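Local coordinates for protein vinylacetyl-CoA Delta-isomerase (Nitrosopumilus maritimus SCM1, PDB 6VJR) that probably dehydrates 4-hydroxybutyryl-CoA and isomerises vinylacetyl-CoA, binding FAD and an iron-sulfur cluster for the purpose, at residues 68-73 against 102-107; 79-84 against 343-348; 109-114 against 352-357; 198-203 against 279-284. All coordinates share one frame; numbering follows the deposited sequence.

Contact 1 of 4, residues 68-73 against 102-107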
loop_
_atom_site.group_PDB
_atom_site.type_symbol
_atom_site.label_atom_id
_atom_site.label_comp_id
_atom_site.label_asym_id
_atom_site.label_seq_id
_atom_site.Cartn_x
_atom_site.Cartn_y
_atom_site.Cartn_z
ATOM N N ASN A 68 -29.687 -27.841 8.861
ATOM C CA ASN A 68 -29.117 -26.642 8.276
ATOM C C ASN A 68 -27.618 -26.613 8.602
ATOM O O ASN A 68 -27.223 -26.854 9.730
ATOM C CB ASN A 68 -29.857 -25.407 8.769
ATOM C CG ASN A 68 -29.463 -24.175 7.997
ATOM O OD1 ASN A 68 -28.376 -23.638 8.195
ATOM N ND2 ASN A 68 -30.341 -23.717 7.122
ATOM N N ARG A 69 -26.791 -26.269 7.605
ATOM C CA ARG A 69 -25.339 -26.261 7.797
ATOM C C ARG A 69 -24.897 -25.289 8.897
ATOM O O ARG A 69 -23.904 -25.544 9.554
ATOM C CB ARG A 69 -24.572 -26.046 6.488
ATOM C CG ARG A 69 -23.061 -26.126 6.643
ATOM C CD ARG A 69 -22.398 -26.121 5.305
ATOM N NE ARG A 69 -22.814 -27.160 4.365
ATOM C CZ ARG A 69 -22.506 -28.444 4.420
ATOM N NH1 ARG A 69 -22.910 -29.229 3.440
ATOM N NH2 ARG A 69 -21.763 -28.949 5.389
ATOM N N PHE A 70 -25.676 -24.252 9.185
ATOM C CA PHE A 70 -25.358 -23.372 10.303
ATOM C C PHE A 70 -25.467 -24.050 11.664
ATOM O O PHE A 70 -24.909 -23.549 12.639
ATOM C CB PHE A 70 -26.212 -22.105 10.296
ATOM C CG PHE A 70 -25.812 -21.123 9.220
ATOM C CD1 PHE A 70 -24.651 -20.377 9.358
ATOM C CD2 PHE A 70 -26.558 -20.959 8.074
ATOM C CE1 PHE A 70 -24.291 -19.443 8.399
ATOM C CE2 PHE A 70 -26.195 -20.036 7.110
ATOM C CZ PHE A 70 -25.080 -19.261 7.284
ATOM N N LEU A 71 -26.120 -25.219 11.740
ATOM C CA LEU A 71 -26.278 -25.930 13.014
ATOM C C LEU A 71 -25.391 -27.173 13.086
ATOM O O LEU A 71 -25.509 -27.982 14.025
ATOM C CB LEU A 71 -27.752 -26.326 13.149
ATOM C CG LEU A 71 -28.753 -25.180 13.323
ATOM C CD1 LEU A 71 -30.196 -25.656 13.139
ATOM C CD2 LEU A 71 -28.542 -24.570 14.678
ATOM N N HIS A 72 -24.582 -27.367 12.049
ATOM C CA HIS A 72 -23.780 -28.571 11.910
ATOM C C HIS A 72 -22.412 -28.435 12.571
ATOM O O HIS A 72 -21.709 -27.457 12.360
ATOM C CB HIS A 72 -23.640 -28.938 10.439
ATOM C CG HIS A 72 -22.841 -30.160 10.198
ATOM N ND1 HIS A 72 -23.237 -31.412 10.620
ATOM C CD2 HIS A 72 -21.778 -30.365 9.417
ATOM C CE1 HIS A 72 -22.351 -32.304 10.168
ATOM N NE2 HIS A 72 -21.482 -31.690 9.397
ATOM N N ILE A 73 -22.050 -29.464 13.346
ATOM C CA ILE A 73 -20.750 -29.572 13.986
ATOM C C ILE A 73 -19.842 -30.306 12.979
ATOM O O ILE A 73 -20.083 -31.444 12.584
ATOM C CB ILE A 73 -20.810 -30.299 15.330
ATOM C CG1 ILE A 73 -21.787 -29.671 16.355
ATOM C CG2 ILE A 73 -19.413 -30.459 15.884
ATOM C CD1 ILE A 73 -21.488 -28.273 16.796
ATOM N N VAL A 102 -22.180 -16.563 13.421
ATOM C CA VAL A 102 -21.626 -16.429 14.768
ATOM C C VAL A 102 -21.985 -17.637 15.635
ATOM O O VAL A 102 -21.141 -18.246 16.329
ATOM C CB VAL A 102 -22.093 -15.122 15.436
ATOM C CG1 VAL A 102 -21.234 -14.833 16.639
ATOM C CG2 VAL A 102 -22.057 -13.951 14.487
ATOM N N GLY A 103 -23.263 -18.023 15.566
ATOM C CA GLY A 103 -23.747 -19.164 16.347
ATOM C C GLY A 103 -23.119 -20.482 15.895
ATOM O O GLY A 103 -22.824 -21.366 16.714
ATOM N N MET A 104 -22.926 -20.628 14.575
ATOM C CA MET A 104 -22.276 -21.816 14.035
ATOM C C MET A 104 -20.851 -21.959 14.561
ATOM O O MET A 104 -20.482 -23.009 15.083
ATOM C CB MET A 104 -22.267 -21.746 12.508
ATOM C CG MET A 104 -21.600 -22.888 11.815
ATOM S SD MET A 104 -21.584 -22.658 10.018
ATOM C CE MET A 104 -20.431 -21.306 9.881
ATOM N N ASP A 105 -20.101 -20.837 14.576
ATOM C CA ASP A 105 -18.727 -20.843 15.063
ATOM C C ASP A 105 -18.687 -21.054 16.587
ATOM O O ASP A 105 -17.801 -21.741 17.112
ATOM C CB ASP A 105 -18.066 -19.580 14.532
ATOM C CG ASP A 105 -17.896 -19.537 13.005
ATOM O OD1 ASP A 105 -17.790 -20.630 12.370
ATOM O OD2 ASP A 105 -17.787 -18.417 12.438
ATOM N N ALA A 106 -19.625 -20.435 17.307
ATOM C CA ALA A 106 -19.750 -20.640 18.743
ATOM C C ALA A 106 -19.976 -22.121 19.058
ATOM O O ALA A 106 -19.296 -22.662 19.932
ATOM C CB ALA A 106 -20.884 -19.790 19.302
ATOM N N MET A 107 -20.886 -22.769 18.330
ATOM C CA MET A 107 -21.235 -24.164 18.623
ATOM C C MET A 107 -20.047 -25.082 18.342
ATOM O O MET A 107 -19.764 -26.018 19.090
ATOM C CB MET A 107 -22.499 -24.606 17.883
ATOM C CG MET A 107 -23.686 -23.882 18.504
ATOM S SD MET A 107 -25.257 -24.696 18.355
ATOM C CE MET A 107 -25.333 -24.402 16.599
#
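Leu71, which meets the helix residue Met107 across this contact, gives its backbone N to Asn68 O at 2.8 Å, closing a short 3-10 turn. Phe70 N bonds in the same turn to Asn68 OD1 at 2.9 Å, an Asx turn whose carboxamide is held in turn through Asn68 ND2 by Thr45 O. Against this compact loop, which leaves strand 66-68 and leads to helix 77-94, lies the start of helix 101-121. The loop thereby sits beside the cofactor site: Phe70 touches the cluster ligand Cys101, and Val102 lines both the iron-sulfur and FAD pockets of this acyl-CoA dehydrogenase-related fold.

Met104 leaves the helix with CG anti to its N (179°) and is bent only at its last torsion. Its CB rests on Phe70 O at 3.2 Å, while SD reaches Phe70 CD1 at 3.9 Å in a Met-aromatic contact, lying obliquely to the ring, 53° off its normal. Trimming Met104 to an alanine here would probably leave the Phe70 ring without its sulfur neighbour and open a gap beside it. One turn on, Met107 folds its CE methyl toward Leu71 CD2, 3.7 Å away. Ile73 CD1 comes alongside the same residue, 4.0 Å from Met107 CB, and touches Met107 O at 3.6 Å.

Contact 2 of 4, residues 79-84 against 343-348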
loop_
_atom_site.group_PDB
_atom_site.type_symbol
_atom_site.label_atom_id
_atom_site.label_comp_id
_atom_site.label_asym_id
_atom_site.label_seq_id
_atom_site.Cartn_x
_atom_site.Cartn_y
_atom_site.Cartn_z
ATOM N N ASP A 79 -16.255 -30.338 5.525
ATOM C CA ASP A 79 -17.343 -29.639 6.194
ATOM C C ASP A 79 -16.984 -28.167 6.441
ATOM O O ASP A 79 -17.857 -27.310 6.330
ATOM C CB ASP A 79 -17.788 -30.344 7.458
ATOM C CG ASP A 79 -18.674 -31.575 7.263
ATOM O OD1 ASP A 79 -19.027 -31.847 6.087
ATOM O OD2 ASP A 79 -18.949 -32.307 8.274
ATOM N N LEU A 80 -15.740 -27.880 6.839
ATOM C CA LEU A 80 -15.281 -26.505 7.017
ATOM C C LEU A 80 -15.294 -25.732 5.708
ATOM O O LEU A 80 -15.711 -24.573 5.641
ATOM C CB LEU A 80 -13.909 -26.543 7.643
ATOM C CG LEU A 80 -13.787 -27.138 9.036
ATOM C CD1 LEU A 80 -12.324 -27.233 9.449
ATOM C CD2 LEU A 80 -14.614 -26.361 10.039
ATOM N N VAL A 81 -14.785 -26.361 4.669
ATOM C CA VAL A 81 -14.813 -25.774 3.348
ATOM C C VAL A 81 -16.234 -25.463 2.880
ATOM O O VAL A 81 -16.499 -24.392 2.336
ATOM C CB VAL A 81 -14.069 -26.623 2.323
ATOM C CG1 VAL A 81 -14.234 -26.046 0.929
ATOM C CG2 VAL A 81 -12.614 -26.737 2.685
ATOM N N LEU A 82 -17.167 -26.367 3.110
ATOM C CA LEU A 82 -18.554 -26.135 2.737
ATOM C C LEU A 82 -19.198 -24.970 3.486
ATOM O O LEU A 82 -20.053 -24.265 2.930
ATOM C CB LEU A 82 -19.309 -27.433 2.936
ATOM C CG LEU A 82 -19.095 -28.440 1.807
ATOM C CD1 LEU A 82 -19.575 -29.795 2.263
ATOM C CD2 LEU A 82 -19.862 -28.089 0.538
ATOM N N GLN A 83 -18.773 -24.733 4.736
ATOM C CA GLN A 83 -19.230 -23.540 5.460
ATOM C C GLN A 83 -18.841 -22.302 4.637
ATOM O O GLN A 83 -19.682 -21.414 4.425
ATOM C CB GLN A 83 -18.575 -23.344 6.838
ATOM C CG GLN A 83 -18.932 -24.406 7.870
ATOM C CD GLN A 83 -18.149 -24.260 9.153
ATOM O OE1 GLN A 83 -17.057 -23.683 9.174
ATOM N NE2 GLN A 83 -18.706 -24.746 10.238
ATOM N N ASN A 84 -17.588 -22.260 4.169
ATOM C CA ASN A 84 -17.087 -21.116 3.384
ATOM C C ASN A 84 -17.802 -20.962 2.042
ATOM O O ASN A 84 -18.170 -19.873 1.645
ATOM C CB ASN A 84 -15.584 -21.211 3.171
ATOM C CG ASN A 84 -14.699 -20.988 4.370
ATOM O OD1 ASN A 84 -13.546 -21.429 4.348
ATOM N ND2 ASN A 84 -15.158 -20.262 5.382
ATOM N N SER A 343 -7.457 -22.112 5.116
ATOM C CA SER A 343 -7.603 -22.384 6.535
ATOM C C SER A 343 -8.500 -23.600 6.736
ATOM O O SER A 343 -8.191 -24.510 7.510
ATOM C CB SER A 343 -8.119 -21.177 7.278
ATOM O OG SER A 343 -8.254 -21.450 8.676
ATOM N N SER A 344 -9.643 -23.592 6.052
ATOM C CA SER A 344 -10.619 -24.667 6.191
ATOM C C SER A 344 -10.064 -25.974 5.649
ATOM O O SER A 344 -10.201 -27.029 6.300
ATOM C CB SER A 344 -11.868 -24.251 5.519
ATOM O OG SER A 344 -12.545 -23.178 6.132
ATOM N N HIS A 345 -9.456 -25.943 4.462
ATOM C CA HIS A 345 -8.856 -27.127 3.850
ATOM C C HIS A 345 -7.798 -27.773 4.731
ATOM O O HIS A 345 -7.658 -28.987 4.677
ATOM C CB HIS A 345 -8.239 -26.822 2.475
ATOM C CG HIS A 345 -9.187 -26.910 1.319
ATOM N ND1 HIS A 345 -9.729 -28.109 0.915
ATOM C CD2 HIS A 345 -9.673 -25.983 0.497
ATOM C CE1 HIS A 345 -10.479 -27.900 -0.171
ATOM N NE2 HIS A 345 -10.439 -26.609 -0.446
ATOM N N GLN A 346 -7.080 -26.946 5.522
ATOM C CA GLN A 346 -5.987 -27.374 6.396
ATOM C C GLN A 346 -6.489 -27.743 7.802
ATOM O O GLN A 346 -5.670 -27.920 8.714
ATOM C CB GLN A 346 -4.919 -26.278 6.401
ATOM C CG GLN A 346 -4.177 -26.233 5.077
ATOM C CD GLN A 346 -3.351 -27.467 4.771
ATOM O OE1 GLN A 346 -3.541 -28.164 3.764
ATOM N NE2 GLN A 346 -2.369 -27.718 5.633
ATOM N N GLY A 347 -7.802 -27.923 7.975
ATOM C CA GLY A 347 -8.384 -28.235 9.282
ATOM C C GLY A 347 -7.985 -29.607 9.838
ATOM O O GLY A 347 -7.592 -30.505 9.106
ATOM N N GLN A 348 -8.042 -29.735 11.168
ATOM C CA GLN A 348 -7.556 -30.908 11.886
ATOM C C GLN A 348 -8.611 -31.352 12.909
ATOM O O GLN A 348 -9.347 -30.522 13.469
ATOM C CB GLN A 348 -6.250 -30.584 12.640
ATOM C CG GLN A 348 -5.125 -29.969 11.803
ATOM C CD GLN A 348 -4.546 -30.897 10.753
ATOM O OE1 GLN A 348 -4.352 -32.114 10.944
ATOM N NE2 GLN A 348 -4.273 -30.311 9.597
#
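This is a buried packing of helix 77-94 against the C-terminal end of helix 320-345, joining the N- and C-terminal family regions of an acyl-CoA dehydrogenase-like fold. Ser344 sits at its middle. Its CB lies 3.7 Å from Leu80 CB, and its OG donates to Asn84 OD1 at 2.7 Å, approaching from above the carboxamide plane, 45° out of it. Arg291 NH1 is a second partner of that hydroxyl, and Asn84 ND2 turns to Gln87 OE1, so both ends of the amide are occupied and its rotation is fixed.

Beyond the helix end the chain passes Leu80 at Gly347, whose CA is 4.1 Å from Leu80 CD1; a side chain at this glycine would run into that methyl. Next along the chain from Ser344, the imidazole of His345 belongs also to the subunit interface: it stacks on His345 of the second subunit and its NE2 bonds to Gln346 of that chain. The Val81 side chain crosses the ring of its own chain's His345 in a CH-pi contact, with CG2 placed 3.5 Å from the ring centroid and only 4° off the ring normal.

Contact 3 of 4, residues 109-114 against 352-357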
loop_
_atom_site.group_PDB
_atom_site.type_symbol
_atom_site.label_atom_id
_atom_site.label_comp_id
_atom_site.label_asym_id
_atom_site.label_seq_id
_atom_site.Cartn_x
_atom_site.Cartn_y
_atom_site.Cartn_z
ATOM N N SER A 109 -16.859 -24.291 18.353
ATOM C CA SER A 109 -15.837 -24.065 19.362
ATOM C C SER A 109 -16.212 -24.670 20.719
ATOM O O SER A 109 -15.367 -25.225 21.444
ATOM C CB SER A 109 -15.500 -22.574 19.429
ATOM O OG SER A 109 -16.577 -21.755 19.869
ATOM N N LEU A 110 -17.489 -24.564 21.089
ATOM C CA LEU A 110 -17.953 -25.168 22.338
ATOM C C LEU A 110 -17.878 -26.679 22.314
ATOM O O LEU A 110 -17.642 -27.277 23.357
ATOM C CB LEU A 110 -19.356 -24.714 22.658
ATOM C CG LEU A 110 -19.455 -23.311 23.221
ATOM C CD1 LEU A 110 -20.888 -22.827 23.129
ATOM C CD2 LEU A 110 -18.924 -23.244 24.658
ATOM N N HIS A 111 -18.047 -27.291 21.141
ATOM C CA HIS A 111 -18.053 -28.742 21.092
ATOM C C HIS A 111 -16.715 -29.291 21.598
ATOM O O HIS A 111 -16.674 -30.157 22.477
ATOM C CB HIS A 111 -18.348 -29.202 19.667
ATOM C CG HIS A 111 -18.552 -30.658 19.525
ATOM N ND1 HIS A 111 -17.492 -31.532 19.473
ATOM C CD2 HIS A 111 -19.679 -31.410 19.430
ATOM C CE1 HIS A 111 -17.980 -32.778 19.311
ATOM N NE2 HIS A 111 -19.301 -32.731 19.288
ATOM N N SER A 112 -15.603 -28.733 21.103
ATOM C CA SER A 112 -14.284 -29.189 21.526
ATOM C C SER A 112 -13.926 -28.693 22.930
ATOM O O SER A 112 -13.313 -29.419 23.696
ATOM C CB SER A 112 -13.206 -28.820 20.533
ATOM O OG SER A 112 -13.008 -27.420 20.444
ATOM N N THR A 113 -14.286 -27.454 23.266
ATOM C CA THR A 113 -13.873 -26.868 24.532
ATOM C C THR A 113 -14.564 -27.596 25.694
ATOM O O THR A 113 -13.923 -27.937 26.685
ATOM C CB THR A 113 -14.157 -25.374 24.556
ATOM O OG1 THR A 113 -13.491 -24.741 23.465
ATOM C CG2 THR A 113 -13.653 -24.791 25.862
ATOM N N THR A 114 -15.882 -27.831 25.612
ATOM C CA THR A 114 -16.612 -28.507 26.695
ATOM C C THR A 114 -16.023 -29.891 26.966
ATOM O O THR A 114 -15.946 -30.322 28.119
ATOM C CB THR A 114 -18.103 -28.605 26.398
ATOM O OG1 THR A 114 -18.300 -29.212 25.126
ATOM C CG2 THR A 114 -18.800 -27.262 26.519
ATOM N N SER A 352 -12.703 -33.998 20.688
ATOM C CA SER A 352 -14.143 -34.272 20.706
ATOM C C SER A 352 -14.696 -34.856 19.400
ATOM O O SER A 352 -15.845 -35.300 19.372
ATOM C CB SER A 352 -14.890 -33.002 21.026
ATOM O OG SER A 352 -14.787 -32.064 19.970
ATOM N N GLY A 353 -13.920 -34.756 18.306
ATOM C CA GLY A 353 -14.332 -35.221 16.996
ATOM C C GLY A 353 -14.582 -34.100 15.993
ATOM O O GLY A 353 -14.578 -34.357 14.784
ATOM N N VAL A 354 -14.854 -32.885 16.491
ATOM C CA VAL A 354 -15.047 -31.741 15.611
ATOM C C VAL A 354 -13.716 -31.388 14.937
ATOM O O VAL A 354 -12.659 -31.544 15.522
ATOM C CB VAL A 354 -15.646 -30.516 16.343
ATOM C CG1 VAL A 354 -14.699 -29.942 17.385
ATOM C CG2 VAL A 354 -16.098 -29.422 15.401
ATOM N N TYR A 355 -13.783 -30.893 13.703
ATOM C CA TYR A 355 -12.638 -30.343 12.984
ATOM C C TYR A 355 -12.521 -28.841 13.264
ATOM O O TYR A 355 -13.529 -28.117 13.288
ATOM C CB TYR A 355 -12.719 -30.621 11.479
ATOM C CG TYR A 355 -12.170 -31.987 11.119
ATOM C CD1 TYR A 355 -12.743 -33.150 11.621
ATOM C CD2 TYR A 355 -11.041 -32.116 10.318
ATOM C CE1 TYR A 355 -12.184 -34.388 11.353
ATOM C CE2 TYR A 355 -10.478 -33.342 10.045
ATOM C CZ TYR A 355 -11.054 -34.483 10.568
ATOM O OH TYR A 355 -10.537 -35.716 10.314
ATOM N N LEU A 356 -11.288 -28.404 13.506
ATOM C CA LEU A 356 -10.926 -26.992 13.661
ATOM C C LEU A 356 -10.054 -26.573 12.487
ATOM O O LEU A 356 -9.084 -27.240 12.142
ATOM C CB LEU A 356 -10.190 -26.861 14.997
ATOM C CG LEU A 356 -9.709 -25.453 15.366
ATOM C CD1 LEU A 356 -10.899 -24.554 15.661
ATOM C CD2 LEU A 356 -8.787 -25.479 16.533
ATOM N N ASN A 357 -10.377 -25.437 11.873
ATOM C CA ASN A 357 -9.591 -24.898 10.791
ATOM C C ASN A 357 -8.229 -24.413 11.304
ATOM O O ASN A 357 -7.986 -24.261 12.499
ATOM C CB ASN A 357 -10.344 -23.745 10.129
ATOM C CG ASN A 357 -10.660 -22.676 11.138
ATOM O OD1 ASN A 357 -11.428 -22.871 12.082
ATOM N ND2 ASN A 357 -10.049 -21.527 10.958
HETATM O O HOH W 1 -11.792 -31.429 22.150
#
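The imidazole of His111 meets Ser352 along its edge: Ser352 OG lies near the ring plane and makes a hydrogen bond of 2.8 Å with His111 ND1, bent to 141°. The carbonyl of Ser352 follows the same rim, with Ser352 O 3.3 Å from His111 CE1. Val354 approaches the ring obliquely, its CB 3.8 Å from His111 ND1. His126 packs edge-to-face with the same imidazole, and Phe129 and Leu130 of helix 125-139 also touch it.

The ring is placed by a first torsion of -173°, which sets CG opposite the backbone N of His111 and turns the ring edge toward Ser352. A leucine in place of His111 would probably leave the Ser352 hydroxyl without its ring partner and let it turn away from the helix. Ser112 is the second point of contact. Its CB touches Val354 CG1 at 3.7 Å, and its CA has Ser352 OG 3.3 Å away, while its own hydroxyl is turned to Arg284. A water ties the two backbones together, donating to Ser112 O at 3.0 Å and accepting from Ser352 N at 3.1 Å. Gly353, directly after, has a positive phi of 111°, at which a side chain would jam against the preceding carbonyl.

Strands 348-349 and 355-356 pair antiparallel, and Ser352, Gly353 and Val354 belong to the loop that joins them into a small beta hairpin. It rests on helix 101-121 through this histidine-serine bond, bringing the C-terminal region onto a helix of the N-terminal one.

Contact 4 of 4, residues 198-203 against 279-284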
loop_
_atom_site.group_PDB
_atom_site.type_symbol
_atom_site.label_atom_id
_atom_site.label_comp_id
_atom_site.label_asym_id
_atom_site.label_seq_id
_atom_site.Cartn_x
_atom_site.Cartn_y
_atom_site.Cartn_z
ATOM N N LEU A 198 -24.155 -17.191 25.711
ATOM C CA LEU A 198 -23.265 -16.250 26.366
ATOM C C LEU A 198 -21.912 -16.934 26.563
ATOM O O LEU A 198 -21.873 -18.066 27.040
ATOM C CB LEU A 198 -23.835 -15.875 27.738
ATOM C CG LEU A 198 -25.248 -15.297 27.747
ATOM C CD1 LEU A 198 -25.722 -15.112 29.160
ATOM C CD2 LEU A 198 -25.319 -14.010 26.932
ATOM N N MET A 199 -20.820 -16.195 26.312
ATOM C CA MET A 199 -19.475 -16.755 26.424
ATOM C C MET A 199 -18.518 -15.671 26.892
ATOM O O MET A 199 -18.677 -14.533 26.500
ATOM C CB MET A 199 -18.948 -17.256 25.067
ATOM C CG MET A 199 -19.757 -18.363 24.402
ATOM S SD MET A 199 -19.248 -18.730 22.702
ATOM C CE MET A 199 -20.015 -17.330 21.860
ATOM N N PRO A 200 -17.507 -16.007 27.708
ATOM C CA PRO A 200 -16.500 -15.030 28.124
ATOM C C PRO A 200 -15.688 -14.555 26.926
ATOM O O PRO A 200 -15.510 -15.284 25.950
ATOM C CB PRO A 200 -15.676 -15.752 29.167
ATOM C CG PRO A 200 -15.959 -17.208 28.886
ATOM C CD PRO A 200 -17.271 -17.354 28.236
ATOM N N THR A 201 -15.206 -13.320 27.008
ATOM C CA THR A 201 -14.555 -12.689 25.863
ATOM C C THR A 201 -13.031 -12.544 25.962
ATOM O O THR A 201 -12.416 -12.039 25.006
ATOM C CB THR A 201 -15.170 -11.316 25.616
ATOM O OG1 THR A 201 -14.781 -10.915 24.294
ATOM C CG2 THR A 201 -14.661 -10.280 26.590
ATOM N N ILE A 202 -12.423 -12.934 27.081
ATOM C CA ILE A 202 -11.028 -12.630 27.384
ATOM C C ILE A 202 -10.490 -13.782 28.220
ATOM O O ILE A 202 -11.263 -14.488 28.860
ATOM C CB ILE A 202 -10.983 -11.288 28.137
ATOM C CG1 ILE A 202 -9.619 -10.779 28.378
ATOM C CG2 ILE A 202 -11.761 -11.354 29.452
ATOM C CD1 ILE A 202 -9.613 -9.311 28.776
ATOM N N ARG A 203 -9.167 -13.976 28.176
ATOM C CA ARG A 203 -8.483 -14.817 29.138
ATOM C C ARG A 203 -8.912 -14.378 30.537
ATOM O O ARG A 203 -8.980 -13.178 30.846
ATOM C CB ARG A 203 -6.971 -14.636 28.983
ATOM C CG ARG A 203 -6.101 -15.530 29.851
ATOM C CD ARG A 203 -4.625 -15.276 29.541
ATOM N NE ARG A 203 -3.821 -15.952 30.564
ATOM C CZ ARG A 203 -3.548 -15.482 31.791
ATOM N NH1 ARG A 203 -3.093 -16.318 32.702
ATOM N NH2 ARG A 203 -3.786 -14.217 32.132
ATOM N N SER A 279 -9.669 -18.874 27.753
ATOM C CA SER A 279 -8.782 -18.540 26.647
ATOM C C SER A 279 -8.924 -19.580 25.532
ATOM O O SER A 279 -8.940 -19.226 24.364
ATOM C CB SER A 279 -7.355 -18.390 27.113
ATOM O OG SER A 279 -6.907 -19.609 27.684
ATOM N N MET A 280 -9.114 -20.859 25.886
ATOM C CA MET A 280 -9.318 -21.895 24.868
ATOM C C MET A 280 -10.576 -21.614 24.025
ATOM O O MET A 280 -10.568 -21.684 22.782
ATOM C CB MET A 280 -9.438 -23.274 25.514
ATOM C CG MET A 280 -9.685 -24.375 24.534
ATOM S SD MET A 280 -9.894 -26.014 25.267
ATOM C CE MET A 280 -8.242 -26.351 25.894
ATOM N N LEU A 281 -11.666 -21.247 24.714
ATOM C CA LEU A 281 -12.922 -21.007 24.026
ATOM C C LEU A 281 -12.757 -19.799 23.111
ATOM O O LEU A 281 -13.220 -19.816 21.980
ATOM C CB LEU A 281 -14.067 -20.798 25.003
ATOM C CG LEU A 281 -15.414 -20.494 24.354
ATOM C CD1 LEU A 281 -15.825 -21.643 23.440
ATOM C CD2 LEU A 281 -16.423 -20.252 25.471
ATOM N N VAL A 282 -12.184 -18.711 23.620
ATOM C CA VAL A 282 -12.012 -17.524 22.769
ATOM C C VAL A 282 -11.134 -17.814 21.546
ATOM O O VAL A 282 -11.425 -17.394 20.426
ATOM C CB VAL A 282 -11.438 -16.379 23.598
ATOM C CG1 VAL A 282 -11.086 -15.172 22.762
ATOM C CG2 VAL A 282 -12.358 -15.959 24.738
ATOM N N GLU A 283 -10.019 -18.516 21.786
ATOM C CA GLU A 283 -9.100 -18.904 20.726
ATOM C C GLU A 283 -9.811 -19.697 19.642
ATOM O O GLU A 283 -9.642 -19.436 18.461
ATOM C CB GLU A 283 -7.929 -19.706 21.276
ATOM C CG GLU A 283 -6.894 -20.089 20.230
ATOM C CD GLU A 283 -5.591 -20.623 20.833
ATOM O OE1 GLU A 283 -4.497 -20.354 20.310
ATOM O OE2 GLU A 283 -5.643 -21.266 21.882
ATOM N N ARG A 284 -10.570 -20.714 20.049
ATOM C CA ARG A 284 -11.217 -21.536 19.058
ATOM C C ARG A 284 -12.388 -20.873 18.354
ATOM O O ARG A 284 -12.541 -21.045 17.145
ATOM C CB ARG A 284 -11.565 -22.876 19.685
ATOM C CG ARG A 284 -10.343 -23.641 20.157
ATOM C CD ARG A 284 -10.679 -25.025 20.592
ATOM N NE ARG A 284 -9.456 -25.640 21.096
ATOM C CZ ARG A 284 -9.393 -26.782 21.715
ATOM N NH1 ARG A 284 -10.480 -27.498 21.843
ATOM N NH2 ARG A 284 -8.237 -27.212 22.175
#
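The irregular loop that follows strand 195-198 runs along helix 278-292 in the opposite chain sense, bringing the CA atoms of Arg203 and Ser279 to 4.5 Å and those of Thr201 and Val282 to 6.3 Å. No hydrogen bond spans the gap, and the fit is made by methyl groups against backbone and by apolar side chains.

Val282 carries the centre of it. With CG1 anti to the helix N (174°), its other branch, CG2, is laid against the passing main chain, 3.4 Å from Pro200 O and 3.8 Å from Ile202 N. This methyl therefore covers two polar backbone atoms that are buried here and find no hydrogen-bonding partner in the model. Deeper in, Leu281 crosses Met199 and Pro200 at about a right angle, its CD2 branch 3.9 Å from Met199 CB and 4.1 Å from Pro200 CD. Val214 of the adjoining strand touches both Leu281 and Pro200, and Leu110 of helix 101-121 also meets Leu281. Toward the surface the packing becomes thin: the aliphatic part of Arg203, extended from CG to NE, passes Ser279 with CG 4.2 Å from Ser279 CB.

The loop springs from the four-stranded mixed sheet whose strand 143-146 carries Gly145, an FAD-binding residue, and the side chain of Thr201 touches Met147, another such residue. The contact thus seats a loop of the FAD-binding beta region on a helix of the C-terminal part, the meeting of beta and helical domains familiar from acyl-CoA dehydrogenase-like flavoproteins.

Contacts 1 to 3 are buried, whereas contact 4 grades from core to surface at Arg203. Contacts 1 and 3 use successive turns of helix 101-121, and Ile73 of the first packs on Val354 and His111 of the third. Near the cluster, contact 1 relies on sulfur and methyl packing; contacts 2 and 3 add side-chain hydrogen bonds, and only contact 2 reaches the second subunit. The hairpin joins contacts 2 and 3 through the backbone bond between Gln348 and Leu356. Contact 4 has no cross-bond of its own, yet its Leu281 packs on Ser109 of contact 3. His72 to Asp79 likewise links contact 1 with contact 2.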